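Local coordinates for protein VP2 (Primate bocaparvovirus 1, PDB 7L0Y) that self-assembles in sixty copies into the T=1 icosahedral capsid of human bocavirus 1, at residues A[165-170]-A[200-205]; A[299-302]-A[306-309]; A[328-333]-A[348-353]; A[377-382]-A[405-410]. One frame throughout, in Å; residues are numbered along the deposited sequence.

Contact 1: A[165-170]-A[200-205]; sequences FQYGYI and FLLENS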
loop_
_atom_site.group_PDB
_atom_site.type_symbol
_atom_site.label_atom_id
_atom_site.label_comp_id
_atom_site.label_asym_id
_atom_site.label_seq_id
_atom_site.Cartn_x
_atom_site.Cartn_y
_atom_site.Cartn_z
ATOM N N PHE A 165 -14.087 -103.993 19.022
ATOM C CA PHE A 165 -13.402 -105.241 18.747
ATOM C C PHE A 165 -11.907 -105.018 18.718
ATOM O O PHE A 165 -11.446 -103.914 18.469
ATOM C CB PHE A 165 -13.846 -105.821 17.411
ATOM C CG PHE A 165 -15.097 -106.632 17.494
ATOM C CD1 PHE A 165 -15.036 -108.008 17.559
ATOM C CD2 PHE A 165 -16.335 -106.018 17.504
ATOM C CE1 PHE A 165 -16.187 -108.761 17.635
ATOM C CE2 PHE A 165 -17.492 -106.766 17.579
ATOM C CZ PHE A 165 -17.419 -108.140 17.643
ATOM N N GLN A 166 -11.157 -106.078 18.994
ATOM C CA GLN A 166 -9.713 -106.007 18.948
ATOM C C GLN A 166 -9.228 -105.838 17.521
ATOM O O GLN A 166 -9.729 -106.472 16.595
ATOM C CB GLN A 166 -9.125 -107.272 19.538
ATOM C CG GLN A 166 -7.659 -107.212 19.688
ATOM C CD GLN A 166 -7.121 -108.438 20.330
ATOM O OE1 GLN A 166 -7.862 -109.351 20.663
ATOM N NE2 GLN A 166 -5.829 -108.461 20.541
ATOM N N TYR A 167 -8.230 -104.989 17.357
ATOM C CA TYR A 167 -7.589 -104.796 16.074
ATOM C C TYR A 167 -6.558 -105.880 15.814
ATOM O O TYR A 167 -5.846 -106.318 16.716
ATOM C CB TYR A 167 -6.953 -103.415 16.017
ATOM C CG TYR A 167 -6.085 -103.167 14.820
ATOM C CD1 TYR A 167 -6.615 -103.150 13.546
ATOM C CD2 TYR A 167 -4.756 -102.851 14.972
ATOM C CE1 TYR A 167 -5.827 -102.894 12.464
ATOM C CE2 TYR A 167 -3.976 -102.588 13.908
ATOM C CZ TYR A 167 -4.509 -102.607 12.653
ATOM O OH TYR A 167 -3.714 -102.334 11.579
ATOM N N GLY A 168 -6.505 -106.320 14.573
ATOM C CA GLY A 168 -5.566 -107.335 14.161
ATOM C C GLY A 168 -5.500 -107.331 12.658
ATOM O O GLY A 168 -6.350 -106.747 11.985
ATOM N N TYR A 169 -4.471 -107.978 12.135
ATOM C CA TYR A 169 -4.245 -107.956 10.705
ATOM C C TYR A 169 -3.418 -109.163 10.320
ATOM O O TYR A 169 -2.742 -109.772 11.147
ATOM C CB TYR A 169 -3.567 -106.655 10.266
ATOM C CG TYR A 169 -2.222 -106.411 10.895
ATOM C CD1 TYR A 169 -1.065 -106.861 10.292
ATOM C CD2 TYR A 169 -2.113 -105.727 12.092
ATOM C CE1 TYR A 169 0.151 -106.636 10.854
ATOM C CE2 TYR A 169 -0.899 -105.501 12.665
ATOM C CZ TYR A 169 0.233 -105.957 12.047
ATOM O OH TYR A 169 1.457 -105.743 12.621
ATOM N N ILE A 170 -3.493 -109.500 9.040
ATOM C CA ILE A 170 -2.790 -110.646 8.477
ATOM C C ILE A 170 -1.462 -110.138 7.928
ATOM O O ILE A 170 -1.461 -109.369 6.954
ATOM C CB ILE A 170 -3.631 -111.324 7.391
ATOM C CG1 ILE A 170 -4.914 -111.876 8.011
ATOM C CG2 ILE A 170 -2.853 -112.425 6.725
ATOM C CD1 ILE A 170 -5.960 -112.271 7.009
ATOM N N PHE A 200 3.571 -104.195 12.415
ATOM C CA PHE A 200 3.040 -102.869 12.651
ATOM C C PHE A 200 2.687 -102.704 14.113
ATOM O O PHE A 200 2.011 -103.543 14.707
ATOM C CB PHE A 200 1.824 -102.604 11.784
ATOM C CG PHE A 200 2.128 -102.587 10.333
ATOM C CD1 PHE A 200 2.605 -101.444 9.732
ATOM C CD2 PHE A 200 1.955 -103.719 9.569
ATOM C CE1 PHE A 200 2.891 -101.427 8.403
ATOM C CE2 PHE A 200 2.242 -103.704 8.235
ATOM C CZ PHE A 200 2.709 -102.557 7.650
ATOM N N LEU A 201 3.175 -101.620 14.675
ATOM C CA LEU A 201 2.905 -101.201 16.031
ATOM C C LEU A 201 2.220 -99.860 15.938
ATOM O O LEU A 201 2.717 -98.961 15.262
ATOM C CB LEU A 201 4.197 -101.060 16.814
ATOM C CG LEU A 201 4.980 -102.346 16.942
ATOM C CD1 LEU A 201 6.366 -102.082 17.478
ATOM C CD2 LEU A 201 4.210 -103.188 17.889
ATOM N N LEU A 202 1.085 -99.713 16.603
ATOM C CA LEU A 202 0.443 -98.415 16.533
ATOM C C LEU A 202 1.223 -97.371 17.315
ATOM O O LEU A 202 1.085 -96.179 17.041
ATOM C CB LEU A 202 -0.999 -98.499 17.026
ATOM C CG LEU A 202 -2.035 -99.156 16.104
ATOM C CD1 LEU A 202 -1.852 -98.665 14.695
ATOM C CD2 LEU A 202 -1.886 -100.655 16.104
ATOM N N GLU A 203 2.061 -97.798 18.258
ATOM C CA GLU A 203 2.912 -96.951 19.087
ATOM C C GLU A 203 3.966 -96.219 18.292
ATOM O O GLU A 203 4.606 -95.308 18.813
ATOM C CB GLU A 203 3.574 -97.806 20.163
ATOM C CG GLU A 203 2.610 -98.324 21.216
ATOM C CD GLU A 203 1.759 -99.482 20.735
ATOM O OE1 GLU A 203 1.861 -99.857 19.556
ATOM O OE2 GLU A 203 0.973 -100.015 21.539
ATOM N N ASN A 204 4.150 -96.604 17.044
ATOM C CA ASN A 204 5.092 -96.004 16.122
ATOM C C ASN A 204 4.633 -94.640 15.625
ATOM O O ASN A 204 5.326 -94.031 14.811
ATOM C CB ASN A 204 5.294 -96.973 14.957
ATOM C CG ASN A 204 6.575 -96.741 14.219
ATOM O OD1 ASN A 204 7.569 -96.310 14.797
ATOM N ND2 ASN A 204 6.572 -97.042 12.933
ATOM N N SER A 205 3.460 -94.179 16.030
ATOM C CA SER A 205 2.938 -92.885 15.623
ATOM C C SER A 205 2.556 -92.067 16.855
ATOM O O SER A 205 2.743 -92.494 17.992
ATOM C CB SER A 205 1.757 -93.065 14.665
ATOM O OG SER A 205 0.681 -93.743 15.284
#
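The rings of Y169 and F200 form an offset edge-to-face pair, with the edge of F200 directed toward the face of Y169; the centroids lie 5.5 Å apart and the planes meet at 74°. Y169 CE1 lies at that edge, near the plane of the F200 ring and 3.7 Å from F200 CD2. A second ring, that of Y167, receives L202 at an oblique angle, L202 CD2 standing 3.6 Å from CE2 of the tyrosine. Both segments belong to the connection between strands 132-137 and 208-210 of the parvovirus jelly roll: strand 161-169 adds to the barrel by pairing with strands 65-69 and 71-74. The loop segment 200-205 leads toward strand 208-210 through a 3-10 turn.

Tyrosine suits both strand positions because it combines an apolar ring with a polar end that can be satisfied in a buried place. Y167 and Y169, two residues apart, both set out toward the loop, while the intervening G168 takes no part. The Y167 hydroxyl is hydrogen-bonded to P143 O, and its ring meets F426 edge-to-face as well as the leucine methyl. F200 and L201 also reach a second subunit, F200 packing on its V518 and L201 on its W468.

The first torsion of F200 (chi1 -65°) keeps its ring beside its own backbone N, so one tyrosine side chain can serve both groups. The ring of Y169 takes the phenylalanine edge, and F200 N donates a hydrogen bond to Y169 OH at 2.6 Å, with an N-H...O angle of 148°.

Contact 2: A[299-302]-A[306-309]; sequences CTNP and HINT
C299, near the end of strand 296-300, sends its side chain toward I307, C299 SG resting 4.1 Å from I307 CG2. A thiol fits here because it is small and weakly polar and can share an apolar neighbourhood; C299 also packs on Y364 of a second subunit, as does I307. At T300 the alternation of the strand starts the side chain away from 306-309, and it packs on P235 of the second subunit. N301 points back again and slides past I307 in the opposite direction, its ND2 3.8 Å from I307 CD1. This is van der Waals contact between an amide and a methyl group, and ND2 makes a weak hydrogen bond to E303 O. N301 is poorly ordered, so its fine placement is less certain. P302 lies beyond the strand end and packs on M357 of the second subunit.

The two branches of I307 divide the work: CG2, anti to the backbone N, reaches the cysteine, while CG1 (chi1 -48°) carries CD1 to the asparagine. F314 closes on I307 and N301 alike. The pattern is that of a beta-hairpin whose long connection, between strands 296-300 and 316-318, folds a branched aliphatic residue back against the end of its first strand, while C299 and T300 continue the sheet into the neighbouring subunit.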
loop_
_atom_site.group_PDB
_atom_site.type_symbol
_atom_site.label_atom_id
_atom_site.label_comp_id
_atom_site.label_asym_id
_atom_site.label_seq_id
_atom_site.Cartn_x
_atom_site.Cartn_y
_atom_site.Cartn_z
ATOM N N CYS A 299 -6.226 -116.232 -5.930
ATOM C CA CYS A 299 -5.006 -116.673 -5.276
ATOM C C CYS A 299 -3.814 -115.923 -5.841
ATOM O O CYS A 299 -3.817 -115.482 -6.991
ATOM C CB CYS A 299 -4.792 -118.180 -5.448
ATOM S SG CYS A 299 -6.068 -119.224 -4.716
ATOM N N THR A 300 -2.796 -115.755 -5.002
ATOM C CA THR A 300 -1.479 -115.307 -5.442
ATOM C C THR A 300 -0.511 -116.399 -5.013
ATOM O O THR A 300 -0.271 -116.588 -3.819
ATOM C CB THR A 300 -1.103 -113.952 -4.850
ATOM O OG1 THR A 300 -1.060 -114.048 -3.423
ATOM C CG2 THR A 300 -2.123 -112.907 -5.239
ATOM N N ASN A 301 0.019 -117.137 -5.976
ATOM C CA ASN A 301 1.056 -118.111 -5.672
ATOM C C ASN A 301 2.330 -117.760 -6.421
ATOM O O ASN A 301 2.400 -117.962 -7.642
ATOM C CB ASN A 301 0.595 -119.521 -6.028
ATOM C CG ASN A 301 1.521 -120.576 -5.488
ATOM O OD1 ASN A 301 2.194 -120.369 -4.484
ATOM N ND2 ASN A 301 1.559 -121.717 -6.147
ATOM N N PRO A 302 3.356 -117.249 -5.746
ATOM C CA PRO A 302 4.627 -117.005 -6.437
ATOM C C PRO A 302 5.359 -118.267 -6.857
ATOM O O PRO A 302 6.266 -118.180 -7.691
ATOM C CB PRO A 302 5.430 -116.212 -5.402
ATOM C CG PRO A 302 4.408 -115.552 -4.570
ATOM C CD PRO A 302 3.277 -116.519 -4.472
ATOM N N HIS A 306 0.041 -125.939 -7.215
ATOM C CA HIS A 306 -0.265 -126.852 -6.111
ATOM C C HIS A 306 -1.060 -126.144 -5.015
ATOM O O HIS A 306 -0.567 -125.874 -3.918
ATOM C CB HIS A 306 1.007 -127.493 -5.555
ATOM C CG HIS A 306 1.731 -128.350 -6.547
ATOM N ND1 HIS A 306 1.215 -129.538 -7.018
ATOM C CD2 HIS A 306 2.935 -128.200 -7.148
ATOM C CE1 HIS A 306 2.066 -130.078 -7.871
ATOM N NE2 HIS A 306 3.118 -129.287 -7.968
ATOM N N ILE A 307 -2.315 -125.846 -5.334
ATOM C CA ILE A 307 -3.200 -125.074 -4.472
ATOM C C ILE A 307 -3.988 -126.058 -3.610
ATOM O O ILE A 307 -4.936 -125.682 -2.910
ATOM C CB ILE A 307 -4.098 -124.158 -5.321
ATOM C CG1 ILE A 307 -3.227 -123.423 -6.328
ATOM C CG2 ILE A 307 -4.750 -123.087 -4.485
ATOM C CD1 ILE A 307 -2.129 -122.590 -5.708
ATOM N N ASN A 308 -3.606 -127.335 -3.693
ATOM C CA ASN A 308 -4.098 -128.419 -2.846
ATOM C C ASN A 308 -5.577 -128.689 -3.113
ATOM O O ASN A 308 -6.293 -129.208 -2.249
ATOM C CB ASN A 308 -3.858 -128.083 -1.367
ATOM C CG ASN A 308 -3.895 -129.304 -0.460
ATOM O OD1 ASN A 308 -4.380 -130.371 -0.836
ATOM N ND2 ASN A 308 -3.378 -129.145 0.751
ATOM N N THR A 309 -6.051 -128.298 -4.298
ATOM C CA THR A 309 -7.336 -128.708 -4.866
ATOM C C THR A 309 -8.529 -128.200 -4.061
ATOM O O THR A 309 -9.659 -128.185 -4.558
ATOM C CB THR A 309 -7.422 -130.233 -4.987
ATOM O OG1 THR A 309 -7.402 -130.830 -3.684
ATOM C CG2 THR A 309 -6.246 -130.762 -5.797
#

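Contact 3: A[328-333]-A[348-353]; sequences TNLEYK and NIIANP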
loop_
_atom_site.group_PDB
_atom_site.type_symbol
_atom_site.label_atom_id
_atom_site.label_comp_id
_atom_site.label_asym_id
_atom_site.label_seq_id
_atom_site.Cartn_x
_atom_site.Cartn_y
_atom_site.Cartn_z
ATOM N N THR A 328 -28.474 -117.407 -10.902
ATOM C CA THR A 328 -29.130 -118.638 -11.301
ATOM C C THR A 328 -29.305 -119.606 -10.147
ATOM O O THR A 328 -29.877 -120.682 -10.338
ATOM C CB THR A 328 -28.346 -119.312 -12.431
ATOM O OG1 THR A 328 -27.006 -119.573 -11.998
ATOM C CG2 THR A 328 -28.304 -118.417 -13.649
ATOM N N ASN A 329 -28.824 -119.255 -8.959
ATOM C CA ASN A 329 -28.991 -120.104 -7.794
ATOM C C ASN A 329 -28.860 -119.246 -6.547
ATOM O O ASN A 329 -28.366 -118.118 -6.596
ATOM C CB ASN A 329 -27.972 -121.249 -7.781
ATOM C CG ASN A 329 -28.298 -122.302 -6.748
ATOM O OD1 ASN A 329 -28.991 -122.040 -5.774
ATOM N ND2 ASN A 329 -27.832 -123.510 -6.976
ATOM N N LEU A 330 -29.319 -119.805 -5.429
ATOM C CA LEU A 330 -29.173 -119.169 -4.131
ATOM C C LEU A 330 -27.720 -118.876 -3.783
ATOM O O LEU A 330 -27.457 -117.927 -3.039
ATOM C CB LEU A 330 -29.791 -120.059 -3.059
ATOM C CG LEU A 330 -29.974 -119.502 -1.651
ATOM C CD1 LEU A 330 -30.365 -118.045 -1.720
ATOM C CD2 LEU A 330 -31.035 -120.287 -0.938
ATOM N N GLU A 331 -26.774 -119.662 -4.300
ATOM C CA GLU A 331 -25.369 -119.446 -3.972
ATOM C C GLU A 331 -24.886 -118.076 -4.416
ATOM O O GLU A 331 -23.983 -117.501 -3.802
ATOM C CB GLU A 331 -24.495 -120.522 -4.605
ATOM C CG GLU A 331 -24.584 -121.873 -3.951
ATOM C CD GLU A 331 -23.639 -122.865 -4.573
ATOM O OE1 GLU A 331 -23.126 -122.584 -5.674
ATOM O OE2 GLU A 331 -23.375 -123.906 -3.945
ATOM N N TYR A 332 -25.456 -117.541 -5.488
ATOM C CA TYR A 332 -24.948 -116.322 -6.089
ATOM C C TYR A 332 -25.575 -115.075 -5.498
ATOM O O TYR A 332 -25.201 -113.964 -5.878
ATOM C CB TYR A 332 -25.170 -116.360 -7.596
ATOM C CG TYR A 332 -24.506 -117.537 -8.248
ATOM C CD1 TYR A 332 -23.243 -117.947 -7.857
ATOM C CD2 TYR A 332 -25.149 -118.254 -9.238
ATOM C CE1 TYR A 332 -22.636 -119.030 -8.443
ATOM C CE2 TYR A 332 -24.552 -119.335 -9.829
ATOM C CZ TYR A 332 -23.295 -119.721 -9.431
ATOM O OH TYR A 332 -22.698 -120.806 -10.023
ATOM N N LYS A 333 -26.515 -115.230 -4.578
ATOM C CA LYS A 333 -27.233 -114.109 -4.000
ATOM C C LYS A 333 -26.520 -113.639 -2.744
ATOM O O LYS A 333 -26.061 -114.456 -1.943
ATOM C CB LYS A 333 -28.673 -114.498 -3.687
ATOM C CG LYS A 333 -29.480 -114.825 -4.914
ATOM C CD LYS A 333 -30.859 -115.289 -4.544
ATOM C CE LYS A 333 -31.682 -115.604 -5.765
ATOM N NZ LYS A 333 -33.022 -116.112 -5.381
ATOM N N ASN A 348 -31.594 -114.835 8.531
ATOM C CA ASN A 348 -30.836 -114.561 7.322
ATOM C C ASN A 348 -31.692 -113.801 6.322
ATOM O O ASN A 348 -32.896 -114.042 6.218
ATOM C CB ASN A 348 -30.322 -115.857 6.701
ATOM C CG ASN A 348 -31.426 -116.840 6.435
ATOM O OD1 ASN A 348 -32.501 -116.743 7.017
ATOM N ND2 ASN A 348 -31.181 -117.783 5.544
ATOM N N ILE A 349 -31.068 -112.887 5.590
ATOM C CA ILE A 349 -31.745 -112.094 4.575
ATOM C C ILE A 349 -31.067 -112.332 3.241
ATOM O O ILE A 349 -29.864 -112.102 3.091
ATOM C CB ILE A 349 -31.771 -110.602 4.929
ATOM C CG1 ILE A 349 -32.740 -110.376 6.085
ATOM C CG2 ILE A 349 -32.168 -109.779 3.730
ATOM C CD1 ILE A 349 -32.787 -108.998 6.555
ATOM N N ILE A 350 -31.850 -112.784 2.277
ATOM C CA ILE A 350 -31.388 -113.062 0.930
ATOM C C ILE A 350 -31.781 -111.887 0.053
ATOM O O ILE A 350 -32.942 -111.466 0.056
ATOM C CB ILE A 350 -32.007 -114.363 0.405
ATOM C CG1 ILE A 350 -31.702 -115.511 1.360
ATOM C CG2 ILE A 350 -31.467 -114.669 -0.962
ATOM C CD1 ILE A 350 -32.461 -116.762 1.060
ATOM N N ALA A 351 -30.824 -111.353 -0.696
ATOM C CA ALA A 351 -31.138 -110.270 -1.613
ATOM C C ALA A 351 -32.046 -110.768 -2.728
ATOM O O ALA A 351 -31.829 -111.837 -3.301
ATOM C CB ALA A 351 -29.862 -109.673 -2.193
ATOM N N ASN A 352 -33.065 -109.987 -3.034
ATOM C CA ASN A 352 -34.066 -110.337 -4.025
ATOM C C ASN A 352 -33.978 -109.362 -5.182
ATOM O O ASN A 352 -33.408 -108.276 -5.046
ATOM C CB ASN A 352 -35.478 -110.323 -3.423
ATOM C CG ASN A 352 -35.683 -111.422 -2.409
ATOM O OD1 ASN A 352 -36.184 -111.186 -1.313
ATOM N ND2 ASN A 352 -35.289 -112.637 -2.770
ATOM N N PRO A 353 -34.478 -109.749 -6.354
ATOM C CA PRO A 353 -34.468 -108.832 -7.497
ATOM C C PRO A 353 -35.151 -107.517 -7.170
ATOM O O PRO A 353 -36.279 -107.486 -6.677
ATOM C CB PRO A 353 -35.233 -109.606 -8.570
ATOM C CG PRO A 353 -34.997 -111.019 -8.224
ATOM C CD PRO A 353 -34.960 -111.088 -6.733
#
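L330 and I350 make an apolar contact, their side chains crossing at about a right angle. A single methyl of the leucine, CD1, bridges both ends of the isoleucine, lying 3.6 Å from I350 CG2 and 3.7 Å from I350 CD1. K333 joins them with its aliphatic part: its CD approaches I350 CG2 at 3.7 Å, and the chain then runs on fully extended, carrying NZ past the isoleucine. Lysine suits this partly exposed margin, since its methylenes can cover an apolar neighbour while its ammonium group reaches beyond. The same CD lies 3.8 Å from A351 O, a contact of carbon with oxygen and no more.

In the backbone, K333 N donates to L330 O at 3.2 Å, closing a 3-10 turn that puts L330 and K333 beside the same isoleucine. That turn leads directly into a two-stranded antiparallel hairpin, 335-337 with 348-350, whose pairing includes I349 with W336 and A351 with L334. Strand alternation gives I350 to the turn and I349 to W336 and C508.

Among polar groups, the E331 carboxylate accepts from R285 N through OE1 and from R253 N of a second subunit through OE2, probably helping to fix the turn. L330 itself packs on Y251 of that neighbour.

Contact 4: A[377-382]-A[405-410]; sequences IWMFPN and KHTIMD
M379 reaches across to I408 and T407 with the last two atoms of its side chain. Its CE lies 3.6 Å from I408 CD1 and 3.7 Å from I408 CG1, while SD comes to 4.1 Å from T407 CB. The methionine gets there by being straight: with CG anti to the backbone N (chi1 -173°) and the chain extended beyond it, the side chain spans the 9.2 Å between M379 CA and T407 CA. A long, unbranched, flexible side chain suits such a span.

In the next layer, H406 ND1 donates to T407 O at 3.0 Å and a nearly straight 167°, the acceptor lying near the plane of the H406 imidazole. T407 turns its CB to the sulfur while OG1 is hydrogen-bonded to F380 O and Q383 N of a second subunit. Farther out, K405 and H406 pair with a strand of that subunit, M379 packs on its M379, and W378 meets W378 of a neighbour edge-to-face. D410 is held within the chain by R387 and W385.

Dispersion contacts of the thioether with aliphatic carbons impose little direction, so the directional hold probably comes from the surrounding hydrogen bonds, many of which run between subunits.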
loop_
_atom_site.group_PDB
_atom_site.type_symbol
_atom_site.label_atom_id
_atom_site.label_comp_id
_atom_site.label_asym_id
_atom_site.label_seq_id
_atom_site.Cartn_x
_atom_site.Cartn_y
_atom_site.Cartn_z
ATOM N N ILE A 377 -19.645 -113.893 -18.627
ATOM C CA ILE A 377 -19.581 -112.686 -19.427
ATOM C C ILE A 377 -18.568 -111.768 -18.774
ATOM O O ILE A 377 -18.711 -111.378 -17.611
ATOM C CB ILE A 377 -20.952 -112.022 -19.591
ATOM C CG1 ILE A 377 -20.786 -110.678 -20.285
ATOM C CG2 ILE A 377 -21.662 -111.894 -18.286
ATOM C CD1 ILE A 377 -22.049 -110.132 -20.809
ATOM N N TRP A 378 -17.528 -111.449 -19.516
ATOM C CA TRP A 378 -16.461 -110.624 -19.011
ATOM C C TRP A 378 -16.757 -109.166 -19.317
ATOM O O TRP A 378 -17.762 -108.822 -19.934
ATOM C CB TRP A 378 -15.145 -111.080 -19.617
ATOM C CG TRP A 378 -14.798 -112.440 -19.190
ATOM C CD1 TRP A 378 -15.170 -113.598 -19.786
ATOM C CD2 TRP A 378 -13.994 -112.802 -18.071
ATOM N NE1 TRP A 378 -14.662 -114.665 -19.103
ATOM C CE2 TRP A 378 -13.929 -114.202 -18.044
ATOM C CE3 TRP A 378 -13.319 -112.076 -17.089
ATOM C CZ2 TRP A 378 -13.217 -114.892 -17.079
ATOM C CZ3 TRP A 378 -12.620 -112.761 -16.134
ATOM C CH2 TRP A 378 -12.570 -114.155 -16.133
ATOM N N MET A 379 -15.876 -108.296 -18.868
ATOM C CA MET A 379 -15.976 -106.899 -19.236
ATOM C C MET A 379 -15.849 -106.789 -20.750
ATOM O O MET A 379 -15.041 -107.478 -21.367
ATOM C CB MET A 379 -14.894 -106.121 -18.492
ATOM C CG MET A 379 -14.895 -104.640 -18.582
ATOM S SD MET A 379 -13.755 -104.037 -17.321
ATOM C CE MET A 379 -13.669 -102.303 -17.706
ATOM N N PHE A 380 -16.724 -106.003 -21.353
ATOM C CA PHE A 380 -16.878 -105.930 -22.794
ATOM C C PHE A 380 -17.316 -104.513 -23.111
ATOM O O PHE A 380 -17.943 -103.859 -22.275
ATOM C CB PHE A 380 -17.918 -106.956 -23.268
ATOM C CG PHE A 380 -18.007 -107.110 -24.748
ATOM C CD1 PHE A 380 -17.071 -107.866 -25.431
ATOM C CD2 PHE A 380 -19.040 -106.539 -25.458
ATOM C CE1 PHE A 380 -17.151 -108.018 -26.787
ATOM C CE2 PHE A 380 -19.122 -106.693 -26.814
ATOM C CZ PHE A 380 -18.176 -107.436 -27.481
ATOM N N PRO A 381 -16.982 -103.998 -24.286
ATOM C CA PRO A 381 -17.451 -102.661 -24.646
ATOM C C PRO A 381 -18.968 -102.587 -24.699
ATOM O O PRO A 381 -19.659 -103.561 -24.993
ATOM C CB PRO A 381 -16.827 -102.429 -26.024
ATOM C CG PRO A 381 -16.507 -103.766 -26.521
ATOM C CD PRO A 381 -16.103 -104.543 -25.327
ATOM N N ASN A 382 -19.473 -101.399 -24.370
ATOM C CA ASN A 382 -20.896 -101.078 -24.458
ATOM C C ASN A 382 -21.731 -101.840 -23.438
ATOM O O ASN A 382 -22.907 -102.108 -23.668
ATOM C CB ASN A 382 -21.428 -101.346 -25.864
ATOM C CG ASN A 382 -20.794 -100.468 -26.897
ATOM O OD1 ASN A 382 -20.423 -99.336 -26.623
ATOM N ND2 ASN A 382 -20.601 -101.015 -28.084
ATOM N N LYS A 405 -2.647 -100.678 -11.533
ATOM C CA LYS A 405 -3.668 -100.769 -12.558
ATOM C C LYS A 405 -4.923 -101.364 -11.956
ATOM O O LYS A 405 -4.851 -102.294 -11.151
ATOM C CB LYS A 405 -3.183 -101.619 -13.729
ATOM C CG LYS A 405 -1.954 -101.090 -14.421
ATOM C CD LYS A 405 -2.228 -99.749 -15.052
ATOM C CE LYS A 405 -1.017 -99.239 -15.787
ATOM N NZ LYS A 405 -1.271 -97.931 -16.425
ATOM N N HIS A 406 -6.067 -100.819 -12.342
ATOM C CA HIS A 406 -7.347 -101.310 -11.876
ATOM C C HIS A 406 -8.382 -101.071 -12.956
ATOM O O HIS A 406 -8.323 -100.082 -13.685
ATOM C CB HIS A 406 -7.759 -100.629 -10.571
ATOM C CG HIS A 406 -7.926 -99.151 -10.688
ATOM N ND1 HIS A 406 -9.080 -98.568 -11.163
ATOM C CD2 HIS A 406 -7.074 -98.136 -10.418
ATOM C CE1 HIS A 406 -8.935 -97.256 -11.169
ATOM N NE2 HIS A 406 -7.728 -96.968 -10.721
ATOM N N THR A 407 -9.325 -101.988 -13.058
ATOM C CA THR A 407 -10.450 -101.834 -13.954
ATOM C C THR A 407 -11.536 -101.010 -13.264
ATOM O O THR A 407 -11.289 -100.375 -12.235
ATOM C CB THR A 407 -10.940 -103.208 -14.400
ATOM O OG1 THR A 407 -11.273 -103.992 -13.256
ATOM C CG2 THR A 407 -9.870 -103.911 -15.185
ATOM N N ILE A 408 -12.732 -100.980 -13.850
ATOM C CA ILE A 408 -13.853 -100.301 -13.219
ATOM C C ILE A 408 -14.071 -100.877 -11.832
ATOM O O ILE A 408 -14.075 -102.098 -11.639
ATOM C CB ILE A 408 -15.112 -100.434 -14.084
ATOM C CG1 ILE A 408 -14.913 -99.720 -15.412
ATOM C CG2 ILE A 408 -16.316 -99.848 -13.377
ATOM C CD1 ILE A 408 -16.015 -99.967 -16.394
ATOM N N MET A 409 -14.253 -100.000 -10.857
ATOM C CA MET A 409 -14.438 -100.410 -9.472
ATOM C C MET A 409 -15.927 -100.338 -9.171
ATOM O O MET A 409 -16.512 -99.262 -9.058
ATOM C CB MET A 409 -13.610 -99.538 -8.546
ATOM C CG MET A 409 -12.128 -99.797 -8.694
ATOM S SD MET A 409 -11.097 -98.682 -7.752
ATOM C CE MET A 409 -11.248 -97.219 -8.769
ATOM N N ASP A 410 -16.537 -101.509 -9.058
ATOM C CA ASP A 410 -17.950 -101.654 -8.735
ATOM C C ASP A 410 -18.098 -102.892 -7.869
ATOM O O ASP A 410 -18.554 -103.939 -8.346
ATOM C CB ASP A 410 -18.792 -101.744 -10.008
ATOM C CG ASP A 410 -20.268 -101.906 -9.728
ATOM O OD1 ASP A 410 -20.874 -100.974 -9.169
ATOM O OD2 ASP A 410 -20.828 -102.960 -10.083
#

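In the fold
The contacts follow one another along the chain without interleaving. Contact 1 lies in the connection between strands 132-137 and 208-210 of the jelly roll. Contacts 2, 3 and 4 all fall between strands 215-232 and 424-429, in the long insertion known in parvoviruses as the GH loop, and they use separate short strands: the hairpin 296-300/316-318, the hairpin 335-337/348-350, and strands 376-377 and 405-406. Contacts 3 and 4 have centres 23 Å apart, whereas contacts 1 and 3 are 35 Å apart on opposite sides of the chain's centre. None touches another, yet each reaches neighbouring subunits, consistent with local folds that also take part in subunit interfaces.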